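Glutathione transferase o1 (Bombyx mori, PDB 3RBT) is an Omega-class glutathione transferase that may conjugate glutathione to electrophiles and reduce dehydroascorbate. Local coordinates at residues 68-71 and 72-76. Numbering follows the deposited sequence.
Sequences AKNP and RLKIP
The carboxamide of N70 pairs with the backbone of K74 through both its polar atoms, and K74 uses both its N-H and its C=O. ND2 of N70 gives a hydrogen to O of K74 at 2.8 Å; the donor lies in the carbonyl plane on a lone pair, and the acceptor stays within 12° of the amide plane. In return, OD1 of N70 accepts a hydrogen from N of K74 at 3.0 Å, with the donor tilted 21° from the plane of the side-chain carbonyl. Two bonds to one residue fix the rotation of the amide. A water donates to OD1 of N70 at 2.6 Å and weakly accepts from N of R72; OD1 of N70 thus receives two donors, the water and N of K74.

N70 can reach forward because its CG stands anti to the backbone N (chi1 -178°), while the main chain folds back in a type I beta turn from N70 to L73. That turn is closed by N of L73 bonding to O of N70 at 2.9 Å, from above the carbonyl plane. CD2 of L73 lies 3.7 Å from O of N70, and the L73 side chain also touches F66 and R67 of helix 64-69.

Farther out, R72 forms a salt bridge with E128 of the second subunit. The turn opens the loop that joins helix 64-69 to strand 77-80, and this loop ends in the cis peptide before P76, the cis-proline characteristic of the thioredoxin-like N-terminal domain of glutathione transferases.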
ATOM      1  N   ALA A  68       4.847  -4.772 -23.598  1.00 34.54           N
ATOM      2  CA  ALA A  68       4.460  -6.175 -23.464  1.00 35.10           C
ATOM      3  C   ALA A  68       4.680  -6.738 -22.057  1.00 33.69           C
ATOM      4  O   ALA A  68       3.856  -7.508 -21.569  1.00 34.10           O
ATOM      5  CB  ALA A  68       5.171  -7.029 -24.504  1.00 36.84           C
ATOM      6  N   LYS A  69       5.781  -6.353 -21.410  1.00 32.06           N
ATOM      7  CA  LYS A  69       6.072  -6.821 -20.053  1.00 30.78           C
ATOM      8  C   LYS A  69       5.406  -5.947 -18.992  1.00 29.13           C
ATOM      9  O   LYS A  69       5.434  -6.268 -17.808  1.00 28.11           O
ATOM     10  CB  LYS A  69       7.585  -6.874 -19.805  1.00 30.65           C
ATOM     11  CG  LYS A  69       8.353  -7.919 -20.622  1.00 33.19           C
ATOM     12  CD  LYS A  69       9.806  -8.015 -20.130  1.00 35.61           C
ATOM     13  CE  LYS A  69      10.628  -8.978 -20.966  1.00 41.14           C
ATOM     14  NZ  LYS A  69      11.992  -9.210 -20.389  1.00 43.39           N
ATOM     15  N   ASN A  70       4.791  -4.855 -19.431  1.00 28.59           N
ATOM     16  CA  ASN A  70       4.258  -3.836 -18.538  1.00 27.23           C
ATOM     17  C   ASN A  70       3.103  -3.097 -19.227  1.00 28.06           C
ATOM     18  O   ASN A  70       3.227  -1.913 -19.549  1.00 27.27           O
ATOM     19  CB  ASN A  70       5.402  -2.883 -18.156  1.00 25.66           C
ATOM     20  CG  ASN A  70       4.985  -1.792 -17.178  1.00 23.39           C
ATOM     21  OD1 ASN A  70       3.941  -1.868 -16.524  1.00 20.34           O
ATOM     22  ND2 ASN A  70       5.824  -0.767 -17.073  1.00 19.89           N
ATOM     23  N   PRO A  71       1.974  -3.801 -19.465  1.00 29.50           N
ATOM     24  CA  PRO A  71       0.893  -3.258 -20.305  1.00 30.97           C
ATOM     25  C   PRO A  71       0.208  -2.016 -19.729  1.00 30.68           C
ATOM     26  O   PRO A  71      -0.278  -1.182 -20.494  1.00 31.29           O
ATOM     27  CB  PRO A  71      -0.086  -4.430 -20.439  1.00 32.00           C
ATOM     28  CG  PRO A  71       0.179  -5.299 -19.286  1.00 31.55           C
ATOM     29  CD  PRO A  71       1.615  -5.107 -18.881  1.00 29.96           C
ATOM     30  N   ARG A  72       0.208  -1.887 -18.402  1.00 30.25           N
ATOM     31  CA  ARG A  72      -0.331  -0.699 -17.728  1.00 30.55           C
ATOM     32  C   ARG A  72       0.702   0.441 -17.624  1.00 29.34           C
ATOM     33  O   ARG A  72       0.406   1.516 -17.099  1.00 29.27           O
ATOM     34  CB  ARG A  72      -0.889  -1.087 -16.349  1.00 30.41           C
ATOM     35  CG  ARG A  72      -2.259  -1.800 -16.412  1.00 34.92           C
ATOM     36  CD  ARG A  72      -2.437  -2.827 -15.283  1.00 39.48           C
ATOM     37  NE  ARG A  72      -2.287  -2.242 -13.945  1.00 41.14           N
ATOM     38  CZ  ARG A  72      -3.296  -1.953 -13.122  1.00 42.24           C
ATOM     39  NH1 ARG A  72      -4.552  -2.202 -13.487  1.00 44.25           N
ATOM     40  NH2 ARG A  72      -3.050  -1.413 -11.932  1.00 41.03           N
ATOM     41  N   LEU A  73       1.912   0.188 -18.124  1.00 29.01           N
ATOM     42  CA  LEU A  73       2.994   1.182 -18.206  1.00 28.20           C
ATOM     43  C   LEU A  73       3.352   1.832 -16.859  1.00 26.62           C
ATOM     44  O   LEU A  73       3.529   3.051 -16.761  1.00 25.90           O
ATOM     45  CB  LEU A  73       2.688   2.230 -19.292  1.00 29.13           C
ATOM     46  CG  LEU A  73       2.745   1.700 -20.728  1.00 31.07           C
ATOM     47  CD1 LEU A  73       2.224   2.713 -21.723  1.00 32.55           C
ATOM     48  CD2 LEU A  73       4.174   1.312 -21.083  1.00 32.37           C
ATOM     49  N   LYS A  74       3.457   0.997 -15.830  1.00 25.59           N
ATOM     50  CA  LYS A  74       3.790   1.458 -14.494  1.00 24.27           C
ATOM     51  C   LYS A  74       5.258   1.836 -14.431  1.00 23.00           C
ATOM     52  O   LYS A  74       6.091   1.246 -15.132  1.00 22.93           O
ATOM     53  CB  LYS A  74       3.458   0.393 -13.451  1.00 24.44           C
ATOM     54  CG  LYS A  74       2.075  -0.222 -13.632  1.00 27.97           C
ATOM     55  CD  LYS A  74       1.569  -0.896 -12.378  1.00 32.32           C
ATOM     56  CE  LYS A  74       0.646   0.042 -11.608  1.00 34.55           C
ATOM     57  NZ  LYS A  74      -0.054  -0.681 -10.515  1.00 37.01           N
ATOM     58  N   ILE A  75       5.560   2.849 -13.620  1.00 21.67           N
ATOM     59  CA  ILE A  75       6.935   3.335 -13.462  1.00 20.98           C
ATOM     60  C   ILE A  75       7.227   3.665 -12.003  1.00 19.50           C
ATOM     61  O   ILE A  75       6.318   4.062 -11.267  1.00 19.73           O
ATOM     62  CB  ILE A  75       7.266   4.570 -14.365  1.00 21.52           C
ATOM     63  CG1 ILE A  75       6.355   5.763 -14.034  1.00 21.51           C
ATOM     64  CG2 ILE A  75       7.241   4.191 -15.870  1.00 22.99           C
ATOM     65  CD1 ILE A  75       6.779   7.051 -14.720  1.00 23.50           C
ATOM     66  N   PRO A  76       8.486   3.477 -11.571  1.00 18.69           N
ATOM     67  CA  PRO A  76       9.579   2.883 -12.351  1.00 18.74           C
ATOM     68  C   PRO A  76       9.442   1.368 -12.368  1.00 18.78           C
ATOM     69  O   PRO A  76       8.500   0.831 -11.785  1.00 18.64           O
ATOM     70  CB  PRO A  76      10.817   3.277 -11.546  1.00 18.26           C
ATOM     71  CG  PRO A  76      10.325   3.246 -10.135  1.00 18.02           C
ATOM     72  CD  PRO A  76       8.939   3.858 -10.220  1.00 17.73           C
TER
HETATM   73  O   HOH W   1       1.973  -3.462 -15.983  1.00 10.53           O